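Local coordinates for minor structural protein 5 (Lactococcus phage Tuc2009, PDB 5E7T) that probably serves as an accessory baseplate protein in host attachment, with a galactose-binding-like domain that suggests a role in recognising cell-surface saccharides, at residues T23-L28 and A201-F206; K230-L235 and S264-N269; N260-Q265 and S272-S277. One frame throughout, in Å; residues are numbered along the deposited sequence.

Contact 1 of 3, residues T23-L28 and A201-F206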
loop_
_atom_site.group_PDB
_atom_site.type_symbol
_atom_site.label_atom_id
_atom_site.label_comp_id
_atom_site.label_asym_id
_atom_site.label_seq_id
_atom_site.Cartn_x
_atom_site.Cartn_y
_atom_site.Cartn_z
ATOM N N THR B 23 -58.705 30.329 1.000
ATOM C CA THR B 23 -59.669 29.417 1.589
ATOM C C THR B 23 -59.143 28.004 1.368
ATOM O O THR B 23 -59.675 27.057 1.950
ATOM C CB THR B 23 -61.039 29.630 0.952
ATOM O OG1 THR B 23 -60.882 29.728 -0.464
ATOM C CG2 THR B 23 -61.749 30.869 1.495
ATOM N N VAL B 24 -58.066 27.877 0.551
ATOM C CA VAL B 24 -57.423 26.612 0.199
ATOM C C VAL B 24 -55.900 26.649 0.433
ATOM O O VAL B 24 -55.241 27.565 -0.050
ATOM C CB VAL B 24 -57.801 26.171 -1.234
ATOM C CG1 VAL B 24 -57.525 27.268 -2.253
ATOM C CG2 VAL B 24 -57.085 24.889 -1.626
ATOM N N TYR B 25 -55.352 25.661 1.190
ATOM C CA TYR B 25 -53.916 25.580 1.506
ATOM C C TYR B 25 -53.111 25.389 0.216
ATOM O O TYR B 25 -53.540 24.615 -0.656
ATOM C CB TYR B 25 -53.613 24.444 2.509
ATOM C CG TYR B 25 -52.314 24.612 3.265
ATOM C CD1 TYR B 25 -52.179 25.587 4.244
ATOM C CD2 TYR B 25 -51.232 23.772 3.030
ATOM C CE1 TYR B 25 -50.992 25.743 4.954
ATOM C CE2 TYR B 25 -50.031 23.924 3.733
ATOM C CZ TYR B 25 -49.921 24.909 4.701
ATOM O OH TYR B 25 -48.766 25.096 5.423
ATOM N N PRO B 26 -51.963 26.092 0.052
ATOM C CA PRO B 26 -51.240 25.993 -1.210
ATOM C C PRO B 26 -50.616 24.640 -1.483
ATOM O O PRO B 26 -50.152 23.953 -0.569
ATOM C CB PRO B 26 -50.208 27.122 -1.124
ATOM C CG PRO B 26 -50.048 27.411 0.262
ATOM C CD PRO B 26 -51.347 27.103 0.932
ATOM N N ASN B 27 -50.652 24.259 -2.757
ATOM C CA ASN B 27 -50.043 23.056 -3.294
ATOM C C ASN B 27 -48.671 23.427 -3.855
ATOM O O ASN B 27 -48.484 24.548 -4.335
ATOM C CB ASN B 27 -50.899 22.498 -4.420
ATOM C CG ASN B 27 -52.110 21.755 -3.981
ATOM O OD1 ASN B 27 -52.068 20.932 -3.072
ATOM N ND2 ASN B 27 -53.199 21.962 -4.693
ATOM N N LEU B 28 -47.722 22.474 -3.819
ATOM C CA LEU B 28 -46.368 22.662 -4.354
ATOM C C LEU B 28 -46.366 22.729 -5.891
ATOM O O LEU B 28 -47.202 22.115 -6.551
ATOM C CB LEU B 28 -45.424 21.544 -3.878
ATOM C CG LEU B 28 -44.856 21.666 -2.478
ATOM C CD1 LEU B 28 -44.236 20.362 -2.044
ATOM C CD2 LEU B 28 -43.849 22.815 -2.375
ATOM N N ALA B 201 -40.321 29.366 5.417
ATOM C CA ALA B 201 -40.829 30.721 5.157
ATOM C C ALA B 201 -41.923 30.800 4.104
ATOM O O ALA B 201 -42.803 31.651 4.226
ATOM C CB ALA B 201 -39.686 31.628 4.754
ATOM N N ASP B 202 -41.865 29.933 3.066
ATOM C CA ASP B 202 -42.774 29.900 1.919
ATOM C C ASP B 202 -44.198 29.488 2.237
ATOM O O ASP B 202 -45.072 29.675 1.387
ATOM C CB ASP B 202 -42.209 29.001 0.801
ATOM C CG ASP B 202 -40.888 29.465 0.224
ATOM O OD1 ASP B 202 -40.752 30.681 -0.049
ATOM O OD2 ASP B 202 -39.991 28.606 0.023
ATOM N N TRP B 203 -44.455 28.924 3.421
ATOM C CA TRP B 203 -45.805 28.466 3.754
ATOM C C TRP B 203 -46.635 29.490 4.536
ATOM O O TRP B 203 -46.038 30.320 5.232
ATOM C CB TRP B 203 -45.734 27.139 4.520
ATOM C CG TRP B 203 -45.117 26.028 3.731
ATOM C CD1 TRP B 203 -43.825 25.605 3.787
ATOM C CD2 TRP B 203 -45.762 25.226 2.721
ATOM N NE1 TRP B 203 -43.626 24.570 2.898
ATOM C CE2 TRP B 203 -44.802 24.306 2.243
ATOM C CE3 TRP B 203 -47.067 25.187 2.181
ATOM C CZ2 TRP B 203 -45.091 23.376 1.234
ATOM C CZ3 TRP B 203 -47.352 24.262 1.186
ATOM C CH2 TRP B 203 -46.376 23.352 0.742
ATOM N N PRO B 204 -48.004 29.409 4.502
ATOM C CA PRO B 204 -48.822 30.325 5.314
ATOM C C PRO B 204 -48.438 30.291 6.787
ATOM O O PRO B 204 -48.148 29.206 7.310
ATOM C CB PRO B 204 -50.237 29.783 5.122
ATOM C CG PRO B 204 -50.216 29.112 3.813
ATOM C CD PRO B 204 -48.868 28.497 3.713
ATOM N N LYS B 205 -48.415 31.486 7.435
ATOM C CA LYS B 205 -48.043 31.698 8.842
ATOM C C LYS B 205 -49.221 31.739 9.815
ATOM O O LYS B 205 -49.045 31.398 10.996
ATOM C CB LYS B 205 -47.192 32.973 8.998
ATOM C CG LYS B 205 -45.712 32.730 8.739
ATOM C CD LYS B 205 -44.959 33.987 8.308
ATOM C CE LYS B 205 -43.665 33.655 7.582
ATOM N NZ LYS B 205 -43.893 33.362 6.141
ATOM N N PHE B 206 -50.410 32.170 9.324
ATOM C CA PHE B 206 -51.639 32.332 10.116
ATOM C C PHE B 206 -52.817 31.484 9.626
ATOM O O PHE B 206 -52.986 31.295 8.423
ATOM C CB PHE B 206 -52.039 33.822 10.211
ATOM C CG PHE B 206 -50.934 34.713 10.734
ATOM C CD1 PHE B 206 -49.957 35.217 9.879
ATOM C CD2 PHE B 206 -50.844 35.015 12.087
ATOM C CE1 PHE B 206 -48.902 35.994 10.372
ATOM C CE2 PHE B 206 -49.791 35.796 12.579
ATOM C CZ PHE B 206 -48.827 36.279 11.719
#
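W203 lies against Y25, P26 and L28, and its indole can be traced atom by atom through that group. W203 CB stands 3.8 Å from Y25 OH, which puts the tip of the tyrosine beside the root of the indole. With CG anti to its own carbonyl carbon (chi1 -62°), the bicycle swings toward residues 25-28 and brings its six-membered ring forward. There W203 CE3 meets Y25 CE2 at 3.6 Å. The two six-membered rings are nearly parallel, with planes 4° apart, yet their centroids are separated by 5.5 Å; they are slid past each other and overlap hardly at all, which rules out a full face-to-face stack. One atom further on, W203 CZ3 reaches P26 O at 3.3 Å, the carbonyl oxygen sitting at the ring edge and in its plane. At the far end W203 CZ2 touches L28 CD2 at 3.9 Å, while CH2 lies close to L28 CG. Neither segment forms a regular strand here: a long loop following strand 8-12 is packed on the connection that leads from strand 171-184 into strand 206-210. That second strand opens with a classic beta bulge, in which K205 and F206 both face A12. R232 and P239, from the neighbouring sheet, also pack on Y25 and W203. The proline rings complete the apolar set. P204 CG approaches Y25 CE1 at 3.6 Å and P26 CD at 3.7 Å, and P26 CD in turn rests over one face of the Y25 ring, toward its rim. K205 NZ donates to A201 O at 2.8 Å, lying in the carbonyl plane and on a lone pair.

Contact 2 of 3, residues K230-L235 and S264-N269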
loop_
_atom_site.group_PDB
_atom_site.type_symbol
_atom_site.label_atom_id
_atom_site.label_comp_id
_atom_site.label_asym_id
_atom_site.label_seq_id
_atom_site.Cartn_x
_atom_site.Cartn_y
_atom_site.Cartn_z
ATOM N N LYS B 230 -48.799 27.349 15.198
ATOM C CA LYS B 230 -47.762 26.744 16.034
ATOM C C LYS B 230 -47.434 25.329 15.513
ATOM O O LYS B 230 -46.429 24.758 15.940
ATOM C CB LYS B 230 -48.243 26.695 17.507
ATOM C CG LYS B 230 -47.157 26.489 18.579
ATOM C CD LYS B 230 -47.774 26.257 19.990
ATOM C CE LYS B 230 -46.771 25.826 21.052
ATOM N NZ LYS B 230 -47.421 25.460 22.347
ATOM N N TYR B 231 -48.266 24.748 14.597
ATOM C CA TYR B 231 -48.017 23.395 14.059
ATOM C C TYR B 231 -48.296 23.257 12.561
ATOM O O TYR B 231 -49.133 23.971 12.030
ATOM C CB TYR B 231 -48.782 22.301 14.850
ATOM C CG TYR B 231 -48.579 22.366 16.347
ATOM C CD1 TYR B 231 -47.475 21.765 16.948
ATOM C CD2 TYR B 231 -49.453 23.083 17.156
ATOM C CE1 TYR B 231 -47.261 21.860 18.321
ATOM C CE2 TYR B 231 -49.235 23.205 18.525
ATOM C CZ TYR B 231 -48.135 22.595 19.106
ATOM O OH TYR B 231 -47.933 22.719 20.463
ATOM N N ARG B 232 -47.586 22.329 11.882
ATOM C CA ARG B 232 -47.751 22.061 10.449
ATOM C C ARG B 232 -48.058 20.605 10.276
ATOM O O ARG B 232 -47.304 19.765 10.766
ATOM C CB ARG B 232 -46.514 22.460 9.629
ATOM C CG ARG B 232 -46.933 23.014 8.292
ATOM C CD ARG B 232 -45.841 23.182 7.253
ATOM N NE ARG B 232 -44.799 24.188 7.534
ATOM C CZ ARG B 232 -44.989 25.488 7.746
ATOM N NH1 ARG B 232 -46.216 25.980 7.868
ATOM N NH2 ARG B 232 -43.954 26.294 7.903
ATOM N N VAL B 233 -49.192 20.303 9.621
ATOM C CA VAL B 233 -49.696 18.950 9.412
ATOM C C VAL B 233 -49.402 18.490 8.008
ATOM O O VAL B 233 -49.793 19.146 7.052
ATOM C CB VAL B 233 -51.182 18.844 9.807
ATOM C CG1 VAL B 233 -51.767 17.482 9.442
ATOM C CG2 VAL B 233 -51.361 19.136 11.299
ATOM N N TYR B 234 -48.649 17.384 7.905
ATOM C CA TYR B 234 -48.176 16.723 6.678
ATOM C C TYR B 234 -48.949 15.426 6.468
ATOM O O TYR B 234 -48.847 14.501 7.280
ATOM C CB TYR B 234 -46.671 16.380 6.812
ATOM C CG TYR B 234 -45.750 17.581 6.792
ATOM C CD1 TYR B 234 -45.514 18.325 7.945
ATOM C CD2 TYR B 234 -45.105 17.967 5.624
ATOM C CE1 TYR B 234 -44.666 19.436 7.931
ATOM C CE2 TYR B 234 -44.252 19.068 5.600
ATOM C CZ TYR B 234 -44.043 19.810 6.751
ATOM O OH TYR B 234 -43.222 20.919 6.695
ATOM N N LEU B 235 -49.727 15.362 5.389
ATOM C CA LEU B 235 -50.462 14.156 5.048
ATOM C C LEU B 235 -49.717 13.591 3.869
ATOM O O LEU B 235 -49.572 14.277 2.858
ATOM C CB LEU B 235 -51.924 14.460 4.700
ATOM C CG LEU B 235 -52.783 13.274 4.257
ATOM C CD1 LEU B 235 -53.323 12.473 5.446
ATOM C CD2 LEU B 235 -53.894 13.747 3.362
ATOM N N SER B 264 -45.237 18.778 12.599
ATOM C CA SER B 264 -44.040 19.492 13.036
ATOM C C SER B 264 -44.492 20.737 13.832
ATOM O O SER B 264 -45.674 21.096 13.773
ATOM C CB SER B 264 -43.186 19.884 11.843
ATOM O OG SER B 264 -43.749 21.010 11.204
ATOM N N GLN B 265 -43.578 21.370 14.589
ATOM C CA GLN B 265 -43.880 22.579 15.356
ATOM C C GLN B 265 -43.199 23.760 14.693
ATOM O O GLN B 265 -42.034 23.661 14.285
ATOM C CB GLN B 265 -43.403 22.456 16.811
ATOM C CG GLN B 265 -43.793 23.642 17.691
ATOM C CD GLN B 265 -43.024 23.760 18.983
ATOM O OE1 GLN B 265 -42.607 22.769 19.582
ATOM N NE2 GLN B 265 -42.872 24.988 19.470
ATOM N N ILE B 266 -43.923 24.885 14.621
ATOM C CA ILE B 266 -43.441 26.148 14.064
ATOM C C ILE B 266 -43.225 27.152 15.194
ATOM O O ILE B 266 -44.015 27.224 16.145
ATOM C CB ILE B 266 -44.406 26.676 12.981
ATOM C CG1 ILE B 266 -44.745 25.586 11.930
ATOM C CG2 ILE B 266 -43.915 27.988 12.335
ATOM C CD1 ILE B 266 -43.607 24.997 11.120
ATOM N N ASN B 267 -42.131 27.910 15.093
ATOM C CA ASN B 267 -41.741 28.897 16.094
ATOM C C ASN B 267 -41.010 30.042 15.371
ATOM O O ASN B 267 -39.798 30.211 15.532
ATOM C CB ASN B 267 -40.858 28.197 17.130
ATOM C CG ASN B 267 -40.579 28.952 18.392
ATOM O OD1 ASN B 267 -41.074 28.597 19.463
ATOM N ND2 ASN B 267 -39.656 29.902 18.322
ATOM N N GLY B 268 -41.760 30.761 14.535
ATOM C CA GLY B 268 -41.270 31.875 13.733
ATOM C C GLY B 268 -40.171 31.508 12.756
ATOM O O GLY B 268 -38.998 31.827 12.983
ATOM N N ASN B 269 -40.540 30.825 11.665
ATOM C CA ASN B 269 -39.625 30.345 10.604
ATOM C C ASN B 269 -38.562 29.323 11.101
ATOM O O ASN B 269 -37.683 28.938 10.326
ATOM C CB ASN B 269 -38.980 31.482 9.787
ATOM C CG ASN B 269 -39.830 31.987 8.626
ATOM O OD1 ASN B 269 -41.016 31.640 8.463
ATOM N ND2 ASN B 269 -39.244 32.857 7.810
#
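R232 and S264 form an antiparallel hydrogen-bonded pair: R232 N donates to S264 O at 3.0 Å, and S264 N returns a bond to R232 O at 2.9 Å. I266 N to K230 O (2.8 Å) carries the ladder past the adjoining non-hydrogen-bonded pair, Y231 with Q265. Weaker C-H contacts fill in between, with Y231 CA 3.3 Å from S264 O.

Side-chain packing occupies both faces. On the face carrying Y231, Y231 CE1 meets Q265 CG at 3.9 Å. On the face carrying R232, a bend at chi3 (-67°) folds the arginine so that I266 CD1 lies over one guanidinium face, toward its rim, 3.5 Å from R232 NH2.

Among polar groups, S264 OG sits in plane at the edge of the Y234 ring, 3.7 Å from Y234 CE1. Both hydroxyls, S264 OG and Y234 OH, are hydrogen-bonded to E271, so that one carboxylate oxygen, E271 OE2, links the two strands.

Strand 231-235 is flanked by 258-265 and by 238-243, where K230 and Y231 both face S243 in a classic beta bulge. Beyond the sheet, W126 of a Minor structural protein 4 chain meets the Y231 ring edge-to-face, and V233 packs on F248 and L250 of strand 247-250.

Contact 3 of 3, residues N260-Q265 and S272-S277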
loop_
_atom_site.group_PDB
_atom_site.type_symbol
_atom_site.label_atom_id
_atom_site.label_comp_id
_atom_site.label_asym_id
_atom_site.label_seq_id
_atom_site.Cartn_x
_atom_site.Cartn_y
_atom_site.Cartn_z
ATOM N N ASN B 260 -50.942 8.400 5.917
ATOM C CA ASN B 260 -49.917 8.646 6.933
ATOM C C ASN B 260 -49.891 10.127 7.225
ATOM O O ASN B 260 -49.893 10.950 6.312
ATOM C CB ASN B 260 -48.533 8.271 6.507
ATOM C CG ASN B 260 -48.288 6.858 6.186
ATOM O OD1 ASN B 260 -48.188 6.001 7.075
ATOM N ND2 ASN B 260 -47.943 6.663 4.922
ATOM N N VAL B 261 -49.810 10.461 8.494
ATOM C CA VAL B 261 -49.779 11.829 8.977
ATOM C C VAL B 261 -48.652 11.954 9.986
ATOM O O VAL B 261 -48.374 11.034 10.765
ATOM C CB VAL B 261 -51.175 12.329 9.502
ATOM C CG1 VAL B 261 -51.798 11.350 10.480
ATOM C CG2 VAL B 261 -51.124 13.736 10.104
ATOM N N GLN B 262 -47.960 13.073 9.897
ATOM C CA GLN B 262 -46.880 13.476 10.778
ATOM C C GLN B 262 -47.042 14.992 10.946
ATOM O O GLN B 262 -47.583 15.645 10.043
ATOM C CB GLN B 262 -45.501 13.039 10.245
ATOM C CG GLN B 262 -45.247 13.361 8.788
ATOM C CD GLN B 262 -43.963 12.823 8.234
ATOM O OE1 GLN B 262 -43.165 12.164 8.930
ATOM N NE2 GLN B 262 -43.715 13.140 6.961
ATOM N N VAL B 263 -46.700 15.520 12.143
ATOM C CA VAL B 263 -46.838 16.945 12.484
ATOM C C VAL B 263 -45.477 17.494 12.884
ATOM O O VAL B 263 -44.666 16.766 13.454
ATOM C CB VAL B 263 -47.872 17.168 13.629
ATOM C CG1 VAL B 263 -48.090 18.655 13.931
ATOM C CG2 VAL B 263 -49.200 16.459 13.347
ATOM N N SER B 264 -45.237 18.778 12.599
ATOM C CA SER B 264 -44.040 19.492 13.036
ATOM C C SER B 264 -44.492 20.737 13.832
ATOM O O SER B 264 -45.674 21.096 13.773
ATOM C CB SER B 264 -43.186 19.884 11.843
ATOM O OG SER B 264 -43.749 21.010 11.204
ATOM N N GLN B 265 -43.578 21.370 14.589
ATOM C CA GLN B 265 -43.880 22.579 15.356
ATOM C C GLN B 265 -43.199 23.760 14.693
ATOM O O GLN B 265 -42.034 23.661 14.285
ATOM C CB GLN B 265 -43.403 22.456 16.811
ATOM C CG GLN B 265 -43.793 23.642 17.691
ATOM C CD GLN B 265 -43.024 23.760 18.983
ATOM O OE1 GLN B 265 -42.607 22.769 19.582
ATOM N NE2 GLN B 265 -42.872 24.988 19.470
ATOM N N SER B 272 -39.543 22.473 13.614
ATOM C CA SER B 272 -38.978 21.289 14.251
ATOM C C SER B 272 -38.862 20.160 13.223
ATOM O O SER B 272 -39.477 20.234 12.147
ATOM C CB SER B 272 -39.896 20.829 15.380
ATOM O OG SER B 272 -41.084 20.222 14.892
ATOM N N ASP B 273 -38.123 19.083 13.561
ATOM C CA ASP B 273 -38.071 17.915 12.693
ATOM C C ASP B 273 -39.486 17.351 12.722
ATOM O O ASP B 273 -40.220 17.637 13.663
ATOM C CB ASP B 273 -37.069 16.884 13.222
ATOM C CG ASP B 273 -35.599 17.251 13.042
ATOM O OD1 ASP B 273 -35.293 18.076 12.143
ATOM O OD2 ASP B 273 -34.745 16.685 13.782
ATOM N N LYS B 274 -39.911 16.617 11.677
ATOM C CA LYS B 274 -41.279 16.092 11.670
ATOM C C LYS B 274 -41.432 14.990 12.729
ATOM O O LYS B 274 -40.460 14.294 13.042
ATOM C CB LYS B 274 -41.682 15.614 10.265
ATOM C CG LYS B 274 -41.706 16.722 9.212
ATOM C CD LYS B 274 -42.244 16.221 7.874
ATOM C CE LYS B 274 -41.263 16.243 6.716
ATOM N NZ LYS B 274 -41.755 15.411 5.573
ATOM N N SER B 275 -42.627 14.859 13.309
ATOM C CA SER B 275 -42.930 13.813 14.296
ATOM C C SER B 275 -42.894 12.424 13.658
ATOM O O SER B 275 -42.831 12.288 12.429
ATOM C CB SER B 275 -44.321 14.021 14.890
ATOM O OG SER B 275 -45.305 13.545 13.986
ATOM N N GLU B 276 -42.991 11.389 14.504
ATOM C CA GLU B 276 -43.054 9.999 14.075
ATOM C C GLU B 276 -44.372 9.875 13.333
ATOM O O GLU B 276 -45.332 10.535 13.730
ATOM C CB GLU B 276 -43.034 9.108 15.306
ATOM C CG GLU B 276 -42.845 7.637 15.005
ATOM C CD GLU B 276 -42.663 6.784 16.246
ATOM O OE1 GLU B 276 -42.465 7.352 17.350
ATOM O OE2 GLU B 276 -42.694 5.538 16.102
ATOM N N SER B 277 -44.408 9.161 12.201
ATOM C CA SER B 277 -45.665 9.090 11.447
ATOM C C SER B 277 -46.676 8.181 12.143
ATOM O O SER B 277 -46.295 7.314 12.925
ATOM C CB SER B 277 -45.433 8.646 10.007
ATOM O OG SER B 277 -45.233 7.244 9.934
#
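V263 and S275 hold each other by two bonds, and only one of them is an ordinary backbone bond. S275 N donates to V263 O at 2.8 Å, whereas V263 N finds the side-chain hydroxyl S275 OG at 3.0 Å. Residues 272-277 run nearly antiparallel to strand 260-265, their end-to-end directions 162° apart, but in an extended, polyproline-like conformation rather than as a regular strand. They lead into edge strand 278-281 of a four-stranded sheet whose order resembles that of a fibronectin type III-like sandwich. The same pattern repeats at the other end: S272 N donates to Q265 O at 2.8 Å, and Q265 N to S272 OG, also at 2.8 Å. Hydroxyls thus stand in for the main-chain carbonyls that a regular neighbouring strand would offer.

What positions these hydroxyls is local. In both serines OG lies between the backbone N and carbonyl carbon (chi1 73° in S272 and 79° in S275), and each donates a hydrogen bond to the next residue's carbonyl: S272 OG to D273 O and S275 OG to E276 O, both at 3.0 Å. Each OG is consequently gripped twice, once as acceptor and once as donor, which fixes its rotation.

The aliphatic part of K274 crosses Q262 at a slant, with K274 CD 3.8 Å from Q262 CD, and the ammonium end makes a cation-pi contact with Y234. Further out lie partner subunits. D273 forms salt bridges with K58 of one Minor structural protein 4 chain and R44 of another, and S277 OG bonds to E43 of the latter. Where the edge strand approaches, S277 CA points a C-H at V261 O from 3.4 Å.

Overall arrangement
Contact 1 closes before contacts 2 and 3 open along the chain, and contact 3 begins on the strand where contact 2 ends. Contacts 2 and 3 have centres about 8 Å apart and share S264 and Q265: strand 258-265 is flanked by 231-235 on one side and by residues 272-277 on the other. Contact 1 is centred about 11 Å from contact 2 and touches it through R232 and N269, but its nearest atoms stay about 9 Å from contact 3. The series therefore runs from loop packing to sheet interior to sheet edge; contacts 2 and 3 meet chains of Minor structural protein 4, whereas no other protein chain of the assembly touches contact 1.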